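Local coordinates for glycosyl hydrolases family 2, sugar binding domain protein (Bacteroides uniformis str. 3978 T3 ii, PDB 6D1P) that belongs to glycoside hydrolase family 2 and acts as a beta-glucuronidase of a gut bacterium, probably cleaving terminal glucuronic acid from glucuronides, at residues I23-K28 against N195-P200; R106-F111 against E136-I141; V202-I207 against D295-T300; I224-G229 against F241-F246. All coordinates share one frame; numbering follows the deposited sequence.

Contact 1: I23-K28 against N195-P200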
loop_
_atom_site.group_PDB
_atom_site.type_symbol
_atom_site.label_atom_id
_atom_site.label_comp_id
_atom_site.label_asym_id
_atom_site.label_seq_id
_atom_site.Cartn_x
_atom_site.Cartn_y
_atom_site.Cartn_z
ATOM N N ILE A 23 -13.895 26.443 -18.181
ATOM C CA ILE A 23 -14.770 27.110 -19.154
ATOM C C ILE A 23 -15.809 27.946 -18.412
ATOM O O ILE A 23 -16.436 27.442 -17.470
ATOM C CB ILE A 23 -15.446 26.093 -20.062
ATOM C CG1 ILE A 23 -14.446 25.023 -20.514
ATOM C CG2 ILE A 23 -15.963 26.774 -21.282
ATOM C CD1 ILE A 23 -14.638 23.664 -19.827
ATOM N N PRO A 24 -16.035 29.192 -18.813
ATOM C CA PRO A 24 -17.135 29.968 -18.222
ATOM C C PRO A 24 -18.487 29.587 -18.809
ATOM O O PRO A 24 -18.831 29.989 -19.928
ATOM C CB PRO A 24 -16.772 31.418 -18.567
ATOM C CG PRO A 24 -15.383 31.359 -19.164
ATOM C CD PRO A 24 -15.227 30.001 -19.733
ATOM N N THR A 25 -19.247 28.776 -18.077
ATOM C CA THR A 25 -20.663 28.587 -18.356
ATOM C C THR A 25 -21.367 28.238 -17.057
ATOM O O THR A 25 -20.817 27.524 -16.214
ATOM C CB THR A 25 -20.941 27.493 -19.397
ATOM O OG1 THR A 25 -22.335 27.163 -19.352
ATOM C CG2 THR A 25 -20.125 26.240 -19.106
ATOM N N ASP A 26 -22.582 28.745 -16.902
ATOM C CA ASP A 26 -23.369 28.434 -15.723
ATOM C C ASP A 26 -23.959 27.035 -15.776
ATOM O O ASP A 26 -24.658 26.640 -14.840
ATOM C CB ASP A 26 -24.484 29.475 -15.559
ATOM C CG ASP A 26 -23.938 30.877 -15.361
ATOM O OD1 ASP A 26 -22.695 31.028 -15.403
ATOM O OD2 ASP A 26 -24.738 31.824 -15.177
ATOM N N ARG A 27 -23.674 26.275 -16.826
ATOM C CA ARG A 27 -24.282 24.969 -17.066
ATOM C C ARG A 27 -23.186 23.883 -17.054
ATOM O O ARG A 27 -22.501 23.648 -18.056
ATOM C CB ARG A 27 -25.086 25.033 -18.413
ATOM C CG ARG A 27 -25.876 23.783 -18.808
ATOM C CD ARG A 27 -25.107 22.972 -19.867
ATOM N NE ARG A 27 -25.946 22.045 -20.628
ATOM C CZ ARG A 27 -26.521 20.948 -20.128
ATOM N NH1 ARG A 27 -26.381 20.623 -18.843
ATOM N NH2 ARG A 27 -27.256 20.175 -20.916
ATOM N N LYS A 28 -23.022 23.206 -15.909
ATOM C CA LYS A 28 -22.056 22.112 -15.796
ATOM C C LYS A 28 -22.552 21.062 -14.808
ATOM O O LYS A 28 -23.319 21.376 -13.894
ATOM C CB LYS A 28 -20.676 22.639 -15.380
ATOM C CG LYS A 28 -20.713 23.900 -14.543
ATOM C CD LYS A 28 -19.321 24.502 -14.387
ATOM C CE LYS A 28 -18.736 24.936 -15.718
ATOM N NZ LYS A 28 -17.412 25.627 -15.544
ATOM N N ASN A 195 -16.142 17.850 -13.507
ATOM C CA ASN A 195 -17.359 18.331 -14.145
ATOM C C ASN A 195 -17.396 17.912 -15.605
ATOM O O ASN A 195 -16.382 17.981 -16.305
ATOM C CB ASN A 195 -17.464 19.859 -14.055
ATOM C CG ASN A 195 -17.359 20.352 -12.644
ATOM O OD1 ASN A 195 -18.049 19.848 -11.747
ATOM N ND2 ASN A 195 -16.475 21.318 -12.416
ATOM N N LEU A 196 -18.567 17.473 -16.056
ATOM C CA LEU A 196 -18.851 17.319 -17.479
ATOM C C LEU A 196 -19.462 18.618 -17.996
ATOM O O LEU A 196 -20.430 19.126 -17.413
ATOM C CB LEU A 196 -19.803 16.143 -17.708
ATOM C CG LEU A 196 -20.152 15.818 -19.156
ATOM C CD1 LEU A 196 -18.907 15.403 -19.925
ATOM C CD2 LEU A 196 -21.212 14.722 -19.186
ATOM N N VAL A 197 -18.882 19.178 -19.056
ATOM C CA VAL A 197 -19.227 20.538 -19.472
ATOM C C VAL A 197 -19.362 20.601 -20.988
ATOM O O VAL A 197 -18.467 20.165 -21.724
ATOM C CB VAL A 197 -18.194 21.572 -18.981
ATOM C CG1 VAL A 197 -18.609 22.988 -19.387
ATOM C CG2 VAL A 197 -18.024 21.484 -17.469
ATOM N N TYR A 198 -20.482 21.156 -21.445
ATOM C CA TYR A 198 -20.779 21.351 -22.858
ATOM C C TYR A 198 -20.766 22.839 -23.197
ATOM O O TYR A 198 -21.275 23.664 -22.426
ATOM C CB TYR A 198 -22.155 20.784 -23.220
ATOM C CG TYR A 198 -22.448 19.363 -22.793
ATOM C CD1 TYR A 198 -21.801 18.297 -23.385
ATOM C CD2 TYR A 198 -23.423 19.088 -21.838
ATOM C CE1 TYR A 198 -22.082 16.990 -23.025
ATOM C CE2 TYR A 198 -23.717 17.777 -21.471
ATOM C CZ TYR A 198 -23.039 16.733 -22.075
ATOM O OH TYR A 198 -23.306 15.422 -21.735
ATOM N N THR A 199 -20.202 23.178 -24.350
ATOM C CA THR A 199 -20.164 24.549 -24.843
ATOM C C THR A 199 -20.407 24.543 -26.342
ATOM O O THR A 199 -20.176 23.527 -27.012
ATOM C CB THR A 199 -18.827 25.249 -24.552
ATOM O OG1 THR A 199 -17.747 24.464 -25.068
ATOM C CG2 THR A 199 -18.637 25.464 -23.076
ATOM N N PRO A 200 -20.874 25.660 -26.902
ATOM C CA PRO A 200 -21.020 25.766 -28.358
ATOM C C PRO A 200 -19.670 25.783 -29.063
ATOM O O PRO A 200 -18.609 25.948 -28.456
ATOM C CB PRO A 200 -21.750 27.101 -28.546
ATOM C CG PRO A 200 -22.382 27.378 -27.253
ATOM C CD PRO A 200 -21.474 26.816 -26.215
HETATM O O HOH W 1 -22.157 21.948 -19.835
#

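Contact 2: R106-F111 against E136-I141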
loop_
_atom_site.group_PDB
_atom_site.type_symbol
_atom_site.label_atom_id
_atom_site.label_comp_id
_atom_site.label_asym_id
_atom_site.label_seq_id
_atom_site.Cartn_x
_atom_site.Cartn_y
_atom_site.Cartn_z
ATOM N N ARG A 106 -18.723 21.338 -28.046
ATOM C CA ARG A 106 -17.517 20.714 -27.525
ATOM C C ARG A 106 -17.759 20.215 -26.109
ATOM O O ARG A 106 -18.477 20.849 -25.325
ATOM C CB ARG A 106 -16.342 21.689 -27.589
ATOM C CG ARG A 106 -16.121 22.209 -28.997
ATOM C CD ARG A 106 -14.673 22.532 -29.274
ATOM N NE ARG A 106 -13.805 21.362 -29.176
ATOM C CZ ARG A 106 -13.658 20.448 -30.133
ATOM N NH1 ARG A 106 -14.341 20.548 -31.263
ATOM N NH2 ARG A 106 -12.833 19.423 -29.956
ATOM N N THR A 107 -17.185 19.053 -25.800
ATOM C CA THR A 107 -17.395 18.383 -24.524
ATOM C C THR A 107 -16.063 18.274 -23.802
ATOM O O THR A 107 -15.097 17.737 -24.352
ATOM C CB THR A 107 -18.006 16.980 -24.694
ATOM O OG1 THR A 107 -19.223 17.056 -25.440
ATOM C CG2 THR A 107 -18.320 16.380 -23.330
ATOM N N CYS A 108 -16.027 18.764 -22.566
ATOM C CA CYS A 108 -14.822 18.758 -21.754
ATOM C C CYS A 108 -15.087 18.150 -20.389
ATOM O O CYS A 108 -16.135 18.388 -19.773
ATOM C CB CYS A 108 -14.274 20.169 -21.561
ATOM S SG CYS A 108 -13.563 20.834 -23.053
ATOM N N LEU A 109 -14.122 17.373 -19.916
ATOM C CA LEU A 109 -14.024 17.078 -18.499
ATOM C C LEU A 109 -13.232 18.203 -17.856
ATOM O O LEU A 109 -12.135 18.542 -18.314
ATOM C CB LEU A 109 -13.350 15.735 -18.265
ATOM C CG LEU A 109 -14.150 14.560 -18.819
ATOM C CD1 LEU A 109 -13.370 13.273 -18.647
ATOM C CD2 LEU A 109 -15.486 14.470 -18.103
ATOM N N GLU A 110 -13.811 18.811 -16.838
ATOM C CA GLU A 110 -13.193 19.902 -16.112
ATOM C C GLU A 110 -12.728 19.380 -14.763
ATOM O O GLU A 110 -13.482 18.683 -14.072
ATOM C CB GLU A 110 -14.183 21.049 -15.911
ATOM C CG GLU A 110 -13.880 22.288 -16.695
ATOM C CD GLU A 110 -14.658 23.478 -16.173
ATOM O OE1 GLU A 110 -15.362 23.316 -15.149
ATOM O OE2 GLU A 110 -14.553 24.565 -16.767
ATOM N N PHE A 111 -11.501 19.735 -14.384
ATOM C CA PHE A 111 -10.899 19.295 -13.129
ATOM C C PHE A 111 -10.659 20.517 -12.261
ATOM O O PHE A 111 -9.811 21.355 -12.592
ATOM C CB PHE A 111 -9.594 18.541 -13.376
ATOM C CG PHE A 111 -9.763 17.301 -14.190
ATOM C CD1 PHE A 111 -9.725 17.359 -15.562
ATOM C CD2 PHE A 111 -9.960 16.078 -13.579
ATOM C CE1 PHE A 111 -9.886 16.220 -16.316
ATOM C CE2 PHE A 111 -10.123 14.930 -14.326
ATOM C CZ PHE A 111 -10.090 14.997 -15.692
ATOM N N GLU A 136 -6.692 24.530 -11.781
ATOM C CA GLU A 136 -7.758 23.963 -12.593
ATOM C C GLU A 136 -7.284 23.779 -14.019
ATOM O O GLU A 136 -6.454 24.540 -14.523
ATOM C CB GLU A 136 -8.991 24.860 -12.600
ATOM C CG GLU A 136 -9.452 25.268 -11.237
ATOM C CD GLU A 136 -10.740 26.049 -11.287
ATOM O OE1 GLU A 136 -10.943 26.794 -12.267
ATOM O OE2 GLU A 136 -11.550 25.902 -10.357
ATOM N N TRP A 137 -7.853 22.774 -14.678
ATOM C CA TRP A 137 -7.466 22.425 -16.037
ATOM C C TRP A 137 -8.600 21.593 -16.614
ATOM O O TRP A 137 -9.493 21.153 -15.890
ATOM C CB TRP A 137 -6.122 21.681 -16.050
ATOM C CG TRP A 137 -6.128 20.460 -15.141
ATOM C CD1 TRP A 137 -6.038 20.443 -13.778
ATOM C CD2 TRP A 137 -6.217 19.092 -15.553
ATOM N NE1 TRP A 137 -6.079 19.152 -13.315
ATOM C CE2 TRP A 137 -6.193 18.301 -14.385
ATOM C CE3 TRP A 137 -6.329 18.460 -16.792
ATOM C CZ2 TRP A 137 -6.284 16.911 -14.420
ATOM C CZ3 TRP A 137 -6.416 17.067 -16.825
ATOM C CH2 TRP A 137 -6.403 16.314 -15.643
ATOM N N LYS A 138 -8.562 21.379 -17.926
ATOM C CA LYS A 138 -9.616 20.619 -18.580
ATOM C C LYS A 138 -9.026 19.691 -19.638
ATOM O O LYS A 138 -7.873 19.822 -20.048
ATOM C CB LYS A 138 -10.671 21.544 -19.200
ATOM C CG LYS A 138 -10.164 22.411 -20.347
ATOM C CD LYS A 138 -11.295 23.272 -20.901
ATOM C CE LYS A 138 -10.775 24.303 -21.867
ATOM N NZ LYS A 138 -9.943 23.645 -22.917
ATOM N N ALA A 139 -9.850 18.743 -20.077
ATOM C CA ALA A 139 -9.513 17.817 -21.152
ATOM C C ALA A 139 -10.660 17.817 -22.150
ATOM O O ALA A 139 -11.805 17.527 -21.781
ATOM C CB ALA A 139 -9.265 16.402 -20.615
ATOM N N ASP A 140 -10.355 18.140 -23.402
ATOM C CA ASP A 140 -11.363 18.224 -24.451
ATOM C C ASP A 140 -11.528 16.836 -25.062
ATOM O O ASP A 140 -10.664 16.374 -25.813
ATOM C CB ASP A 140 -10.959 19.263 -25.498
ATOM C CG ASP A 140 -12.123 19.681 -26.392
ATOM O OD1 ASP A 140 -12.798 18.785 -26.941
ATOM O OD2 ASP A 140 -12.364 20.909 -26.539
ATOM N N ILE A 141 -12.633 16.166 -24.743
ATOM C CA ILE A 141 -12.826 14.790 -25.191
ATOM C C ILE A 141 -13.696 14.713 -26.439
ATOM O O ILE A 141 -14.104 13.616 -26.841
ATOM C CB ILE A 141 -13.408 13.926 -24.070
ATOM C CG1 ILE A 141 -14.811 14.407 -23.726
ATOM C CG2 ILE A 141 -12.505 13.975 -22.846
ATOM C CD1 ILE A 141 -15.487 13.553 -22.711
#

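Contact 3: V202-I207 against D295-T300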
loop_
_atom_site.group_PDB
_atom_site.type_symbol
_atom_site.label_atom_id
_atom_site.label_comp_id
_atom_site.label_asym_id
_atom_site.label_seq_id
_atom_site.Cartn_x
_atom_site.Cartn_y
_atom_site.Cartn_z
ATOM N N VAL A 202 -18.562 28.115 -30.698
ATOM C CA VAL A 202 -18.014 29.402 -30.302
ATOM C C VAL A 202 -18.550 29.704 -28.911
ATOM O O VAL A 202 -19.743 29.532 -28.653
ATOM C CB VAL A 202 -18.367 30.505 -31.317
ATOM C CG1 VAL A 202 -18.019 31.882 -30.771
ATOM C CG2 VAL A 202 -17.634 30.258 -32.636
ATOM N N HIS A 203 -17.665 30.143 -28.021
ATOM C CA HIS A 203 -17.892 30.092 -26.584
ATOM C C HIS A 203 -16.987 31.115 -25.924
ATOM O O HIS A 203 -16.015 31.579 -26.522
ATOM C CB HIS A 203 -17.577 28.697 -26.035
ATOM C CG HIS A 203 -16.244 28.185 -26.486
ATOM N ND1 HIS A 203 -16.096 27.323 -27.552
ATOM C CD2 HIS A 203 -14.991 28.471 -26.058
ATOM C CE1 HIS A 203 -14.813 27.083 -27.747
ATOM N NE2 HIS A 203 -14.119 27.767 -26.854
ATOM N N PHE A 204 -17.298 31.440 -24.675
ATOM C CA PHE A 204 -16.397 32.271 -23.893
ATOM C C PHE A 204 -15.184 31.452 -23.477
ATOM O O PHE A 204 -15.325 30.356 -22.923
ATOM C CB PHE A 204 -17.104 32.827 -22.661
ATOM C CG PHE A 204 -18.419 33.463 -22.964
ATOM C CD1 PHE A 204 -18.482 34.651 -23.674
ATOM C CD2 PHE A 204 -19.596 32.876 -22.538
ATOM C CE1 PHE A 204 -19.697 35.241 -23.961
ATOM C CE2 PHE A 204 -20.822 33.465 -22.817
ATOM C CZ PHE A 204 -20.871 34.649 -23.531
ATOM N N GLU A 205 -13.991 31.973 -23.762
ATOM C CA GLU A 205 -12.776 31.351 -23.257
ATOM C C GLU A 205 -12.341 31.993 -21.943
ATOM O O GLU A 205 -12.135 31.298 -20.944
ATOM C CB GLU A 205 -11.666 31.427 -24.312
ATOM C CG GLU A 205 -10.628 30.322 -24.185
ATOM C CD GLU A 205 -10.074 29.870 -25.532
ATOM O OE1 GLU A 205 -10.466 28.772 -25.999
ATOM O OE2 GLU A 205 -9.256 30.611 -26.126
ATOM N N GLN A 206 -12.250 33.320 -21.912
ATOM C CA GLN A 206 -11.809 34.022 -20.718
ATOM C C GLN A 206 -12.602 35.315 -20.564
ATOM O O GLN A 206 -12.963 35.959 -21.552
ATOM C CB GLN A 206 -10.303 34.305 -20.796
ATOM C CG GLN A 206 -9.635 34.633 -19.471
ATOM C CD GLN A 206 -8.119 34.712 -19.598
ATOM O OE1 GLN A 206 -7.387 34.131 -18.790
ATOM N NE2 GLN A 206 -7.638 35.436 -20.619
ATOM N N ILE A 207 -12.879 35.685 -19.309
ATOM C CA ILE A 207 -13.610 36.910 -18.983
ATOM C C ILE A 207 -12.953 37.582 -17.788
ATOM O O ILE A 207 -13.165 37.186 -16.635
ATOM C CB ILE A 207 -15.102 36.629 -18.701
ATOM C CG1 ILE A 207 -15.803 36.170 -19.981
ATOM C CG2 ILE A 207 -15.806 37.859 -18.082
ATOM C CD1 ILE A 207 -17.299 36.223 -19.912
ATOM N N ASP A 295 -29.973 28.432 -28.682
ATOM C CA ASP A 295 -29.488 28.154 -27.339
ATOM C C ASP A 295 -28.696 29.338 -26.805
ATOM O O ASP A 295 -27.996 30.030 -27.545
ATOM C CB ASP A 295 -28.623 26.893 -27.343
ATOM C CG ASP A 295 -29.356 25.698 -27.914
ATOM O OD1 ASP A 295 -30.504 25.468 -27.465
ATOM O OD2 ASP A 295 -28.807 25.015 -28.817
ATOM N N THR A 296 -28.806 29.565 -25.508
ATOM C CA THR A 296 -28.179 30.711 -24.865
ATOM C C THR A 296 -27.041 30.246 -23.961
ATOM O O THR A 296 -27.283 29.649 -22.903
ATOM C CB THR A 296 -29.211 31.501 -24.073
ATOM O OG1 THR A 296 -30.220 31.971 -24.973
ATOM C CG2 THR A 296 -28.567 32.681 -23.378
ATOM N N LEU A 297 -25.808 30.527 -24.378
ATOM C CA LEU A 297 -24.650 30.367 -23.509
ATOM C C LEU A 297 -24.574 31.566 -22.575
ATOM O O LEU A 297 -24.490 32.714 -23.027
ATOM C CB LEU A 297 -23.370 30.237 -24.329
ATOM C CG LEU A 297 -22.067 30.095 -23.529
ATOM C CD1 LEU A 297 -22.000 28.747 -22.816
ATOM C CD2 LEU A 297 -20.856 30.291 -24.426
ATOM N N ARG A 298 -24.633 31.307 -21.277
ATOM C CA ARG A 298 -24.530 32.353 -20.276
ATOM C C ARG A 298 -23.394 32.034 -19.323
ATOM O O ARG A 298 -23.133 30.866 -19.009
ATOM C CB ARG A 298 -25.824 32.500 -19.474
ATOM C CG ARG A 298 -25.789 33.631 -18.453
ATOM C CD ARG A 298 -27.036 33.656 -17.588
ATOM N NE ARG A 298 -28.124 32.915 -18.217
ATOM C CZ ARG A 298 -28.962 33.429 -19.112
ATOM N NH1 ARG A 298 -28.834 34.700 -19.490
ATOM N NH2 ARG A 298 -29.915 32.665 -19.632
ATOM N N THR A 299 -22.721 33.081 -18.864
ATOM C CA THR A 299 -21.790 32.953 -17.757
ATOM C C THR A 299 -21.964 34.147 -16.838
ATOM O O THR A 299 -22.036 35.292 -17.296
ATOM C CB THR A 299 -20.336 32.841 -18.234
ATOM O OG1 THR A 299 -19.468 32.782 -17.097
ATOM C CG2 THR A 299 -19.956 34.035 -19.095
ATOM N N THR A 300 -22.039 33.868 -15.547
ATOM C CA THR A 300 -22.232 34.879 -14.522
ATOM C C THR A 300 -20.964 34.989 -13.689
ATOM O O THR A 300 -20.399 33.970 -13.274
ATOM C CB THR A 300 -23.422 34.515 -13.641
ATOM O OG1 THR A 300 -24.570 34.310 -14.471
ATOM C CG2 THR A 300 -23.693 35.602 -12.640
#

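Contact 4: I224-G229 against F241-F246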
loop_
_atom_site.group_PDB
_atom_site.type_symbol
_atom_site.label_atom_id
_atom_site.label_comp_id
_atom_site.label_asym_id
_atom_site.label_seq_id
_atom_site.Cartn_x
_atom_site.Cartn_y
_atom_site.Cartn_z
ATOM N N ILE A 224 -13.503 45.400 -18.771
ATOM C CA ILE A 224 -13.898 44.017 -19.014
ATOM C C ILE A 224 -13.278 43.548 -20.321
ATOM O O ILE A 224 -13.549 44.123 -21.382
ATOM C CB ILE A 224 -15.424 43.854 -19.053
ATOM C CG1 ILE A 224 -16.006 44.169 -17.686
ATOM C CG2 ILE A 224 -15.799 42.447 -19.440
ATOM C CD1 ILE A 224 -17.472 43.884 -17.594
ATOM N N ASP A 225 -12.467 42.493 -20.245
ATOM C CA ASP A 225 -11.830 41.886 -21.407
ATOM C C ASP A 225 -12.382 40.484 -21.604
ATOM O O ASP A 225 -12.409 39.687 -20.660
ATOM C CB ASP A 225 -10.312 41.834 -21.240
ATOM C CG ASP A 225 -9.718 43.192 -20.934
ATOM O OD1 ASP A 225 -10.139 44.178 -21.579
ATOM O OD2 ASP A 225 -8.842 43.279 -20.042
ATOM N N ILE A 226 -12.797 40.183 -22.831
ATOM C CA ILE A 226 -13.496 38.947 -23.152
ATOM C C ILE A 226 -12.831 38.296 -24.351
ATOM O O ILE A 226 -12.646 38.943 -25.387
ATOM C CB ILE A 226 -14.985 39.202 -23.446
ATOM C CG1 ILE A 226 -15.696 39.661 -22.175
ATOM C CG2 ILE A 226 -15.638 37.948 -24.024
ATOM C CD1 ILE A 226 -17.182 39.636 -22.288
ATOM N N ALA A 227 -12.510 37.011 -24.225
ATOM C CA ALA A 227 -11.874 36.244 -25.285
ATOM C C ALA A 227 -12.757 35.070 -25.686
ATOM O O ALA A 227 -13.363 34.419 -24.831
ATOM C CB ALA A 227 -10.509 35.738 -24.840
ATOM N N PHE A 228 -12.807 34.787 -26.987
ATOM C CA PHE A 228 -13.678 33.758 -27.544
ATOM C C PHE A 228 -12.868 32.631 -28.175
ATOM O O PHE A 228 -11.870 32.876 -28.863
ATOM C CB PHE A 228 -14.631 34.340 -28.606
ATOM C CG PHE A 228 -15.726 35.199 -28.041
ATOM C CD1 PHE A 228 -15.564 36.574 -27.935
ATOM C CD2 PHE A 228 -16.920 34.630 -27.614
ATOM C CE1 PHE A 228 -16.570 37.367 -27.412
ATOM C CE2 PHE A 228 -17.936 35.415 -27.090
ATOM C CZ PHE A 228 -17.759 36.791 -26.993
ATOM N N GLY A 229 -13.316 31.393 -27.942
ATOM C CA GLY A 229 -12.809 30.238 -28.647
ATOM C C GLY A 229 -13.718 29.870 -29.806
ATOM O O GLY A 229 -14.903 30.192 -29.821
ATOM N N PHE A 241 -23.303 39.802 -29.241
ATOM C CA PHE A 241 -23.422 39.168 -27.933
ATOM C C PHE A 241 -23.675 40.253 -26.897
ATOM O O PHE A 241 -23.358 41.423 -27.115
ATOM C CB PHE A 241 -22.161 38.363 -27.567
ATOM C CG PHE A 241 -21.024 39.205 -27.011
ATOM C CD1 PHE A 241 -20.960 39.518 -25.653
ATOM C CD2 PHE A 241 -20.008 39.660 -27.843
ATOM C CE1 PHE A 241 -19.925 40.283 -25.147
ATOM C CE2 PHE A 241 -18.968 40.429 -27.340
ATOM C CZ PHE A 241 -18.925 40.739 -25.991
ATOM N N SER A 242 -24.209 39.845 -25.747
ATOM C CA SER A 242 -24.666 40.793 -24.744
ATOM C C SER A 242 -23.817 40.751 -23.481
ATOM O O SER A 242 -23.125 39.771 -23.196
ATOM C CB SER A 242 -26.125 40.534 -24.367
ATOM O OG SER A 242 -26.541 41.501 -23.418
ATOM N N LEU A 243 -23.933 41.826 -22.698
ATOM C CA LEU A 243 -23.109 42.033 -21.508
ATOM C C LEU A 243 -23.880 42.942 -20.557
ATOM O O LEU A 243 -24.123 44.107 -20.892
ATOM C CB LEU A 243 -21.781 42.662 -21.896
ATOM C CG LEU A 243 -20.622 42.513 -20.923
ATOM C CD1 LEU A 243 -20.098 41.102 -21.029
ATOM C CD2 LEU A 243 -19.544 43.510 -21.239
ATOM N N ARG A 244 -24.253 42.431 -19.378
ATOM C CA ARG A 244 -25.002 43.214 -18.400
ATOM C C ARG A 244 -24.332 43.157 -17.034
ATOM O O ARG A 244 -23.832 42.108 -16.622
ATOM C CB ARG A 244 -26.442 42.718 -18.280
ATOM C CG ARG A 244 -27.252 42.828 -19.552
ATOM C CD ARG A 244 -28.693 42.375 -19.321
ATOM N NE ARG A 244 -29.063 41.294 -20.234
ATOM C CZ ARG A 244 -29.535 41.483 -21.464
ATOM N NH1 ARG A 244 -29.700 42.720 -21.921
ATOM N NH2 ARG A 244 -29.842 40.442 -22.235
ATOM N N VAL A 245 -24.343 44.283 -16.325
ATOM C CA VAL A 245 -23.742 44.394 -15.000
ATOM C C VAL A 245 -24.834 44.719 -13.993
ATOM O O VAL A 245 -25.483 45.765 -14.098
ATOM C CB VAL A 245 -22.642 45.463 -14.954
ATOM C CG1 VAL A 245 -22.206 45.683 -13.525
ATOM C CG2 VAL A 245 -21.464 45.032 -15.795
ATOM N N PHE A 246 -25.006 43.847 -12.999
ATOM C CA PHE A 246 -26.049 43.989 -11.990
ATOM C C PHE A 246 -25.465 44.399 -10.647
ATOM O O PHE A 246 -24.393 43.934 -10.258
ATOM C CB PHE A 246 -26.825 42.686 -11.824
ATOM C CG PHE A 246 -27.496 42.223 -13.080
ATOM C CD1 PHE A 246 -28.783 42.647 -13.388
ATOM C CD2 PHE A 246 -26.843 41.368 -13.957
ATOM C CE1 PHE A 246 -29.404 42.220 -14.549
ATOM C CE2 PHE A 246 -27.455 40.941 -15.118
ATOM C CZ PHE A 246 -28.741 41.364 -15.416
#

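Contact 1: I23-K28 against N195-P200
With chi1 at -178°, Val197 sends CG1, opposite the backbone N, toward Ile23 and Thr25, while CG2 turns toward Lys28. Thr25 answers with a chi1 of 166°, which holds CG2 between its own N and C and 3.6 Å from Val197 CG1. The setting is the beta sandwich of the sugar-binding domain, where the N-terminal loop 23-28 runs into an outer strand beside strand 194-199. Lys28 lies alongside Val197, with Lys28 CB 3.6 Å from Val197 CG2. Ile23 CG2 crosses to Thr199 CG2 at 3.5 Å. The loop is also shaped from within. Thr25 OG1 accepts Arg27 N at 3.0 Å in an ST turn, and the Lys28 chain, bent at chi3, brings NZ back to Ile23 O at 2.8 Å; Glu110 gives that ammonium a second, charged partner. A water lies between Arg27 O and Tyr198 N, although its short bonds make the detail doubtful. Tyr198 OH is hydrogen-bonded to Glu99 N, and at the ring's edge CD2 sits over the centre of one face of the Arg27 guanidinium, 4.0 Å from Arg27 CZ, the two planes 67° apart.

Contact 2: R106-F111 against E136-I141
Strand 106-111 and strand 137-140 run antiparallel at 148°, joined by two-way backbone bonding at the hydrogen-bonded pairs Leu109-Ala139 and Phe111-Trp137, with Ile141 N adding a bond to Thr107 O just before a helix starts. At one end lies an offset aromatic stack. The Phe111 ring lies over one face of the six-membered ring of Trp137, centroids 4.0 Å apart and planes at 7°, and Phe111 CD1 comes within 3.5 Å of Trp137 CH2. Phe111 CB extends the overlap as a CH-pi contact 3.7 Å from the centroid of the five-membered ring. The indole reaches this place because its chi1 (55°) holds CG between the backbone N and C; His130 also stacks on it. On the same face of the sheet, Ala139 CB meets the edge of Phe111. At the other end, Arg106 grips Asp140 side-on: NE reaches OD2 at 3.0 Å, almost straight and in the guanidinium plane, whereas NH2 meets OD1 at 3.1 Å from above the carboxylate. Asp140 OD1 also bonds Thr142 OG1. In the jelly-roll-like sugar-binding domain, the backbone bonds holding this edge strand are supplemented by a stack at one end and a salt bridge at the other, whose bidentate grip probably limits carboxylate rotation.

Contact 3: V202-I207 against D295-T300
Apolar packing carries the whole contact between Phe204 and the pair Leu297 and Thr299, the principle by which two sheets close a sandwich without exchanging backbone bonds. Strands 203-207 and 295-300 belong to opposing sheets of the immunoglobulin-like domain; their axes approach to 8.2 Å and point in similar directions. Phe204 and Leu297 slide past each other in opposite senses, so that Phe204 CD2 comes 3.4 Å from Leu297 CD2, a tight fit, methyl oblique to the ring. Leu297 gets there with CG trans to the backbone N (chi1 179°), and its CD2 also reaches His203 CA at 3.7 Å. Methyl packing continues at Thr299, whose CG2 lies 3.7 Å from Phe204 CD2 and 3.5 Å from Ile207 CD1, the last pair meeting tip to tip. Were Phe204 replaced by an alanine, Leu297 CD2 and Thr299 CG2 would probably face a gap, and the Phe228 ring would lose one of its aromatic neighbours. Polar bonds are made within each side: His203 ND1 to Pro200 O, Thr299 OG1 to Gln301 NE2, while Glu205 with Gln206 forms a classic beta bulge opposite Ala227. Cohesion here therefore comes from shape and hydrophobic burial, hydrogen bonds staying within each sheet or reaching nearby loops.

Contact 4: I224-G229 against F241-F246
One face of the Phe241 ring receives the edge of Phe228, with Phe228 CZ 3.7 Å above the plane and offset toward the rim. The pair is edge-to-face, centroids 5.2 Å apart and planes at 63°. Obliquely to the same Phe241 ring comes Ile226 CD1, 4.0 Å from Phe241 CE1. Phe241 meets both because its chi1 of 81° places the ring between the backbone N and C. The CD1 methyl of Ile226 also packs against Leu243 CD1 at 3.5 Å, the two side chains sliding past each other, and Ile224 CD1 touches Leu243 CD2 at 4.2 Å. A serine in place of Phe241 would probably leave the Phe228 edge without an aromatic face and open a gap beside Ile226. Leu290 and Tyr266 also border Phe241, one from each sheet. With strand axes 11.2 Å apart and only side chains bridging them, this is the hydrophobic core of a two-sheet, immunoglobulin-like beta sandwich.

The four contacts follow the chain through two successive beta domains. Contact 2 is nested inside the long loop closed by contact 1, and the two share one antiparallel sheet of the sugar-binding domain, their centres about 9 Å apart. Contact 4 is likewise nested inside contact 3, centres about 8 Å apart, and both join the two sheets of the following sandwich. The seam runs between contacts 1 and 3, whose centres also lie about 9 Å apart: the loop 23-28 touches strand 295-303, where Asp26 bonds Arg298 and Thr300. Contacts 2 and 4, about 22 Å apart between centres, mark the outer ends. The N-terminal loop thus links the two domains.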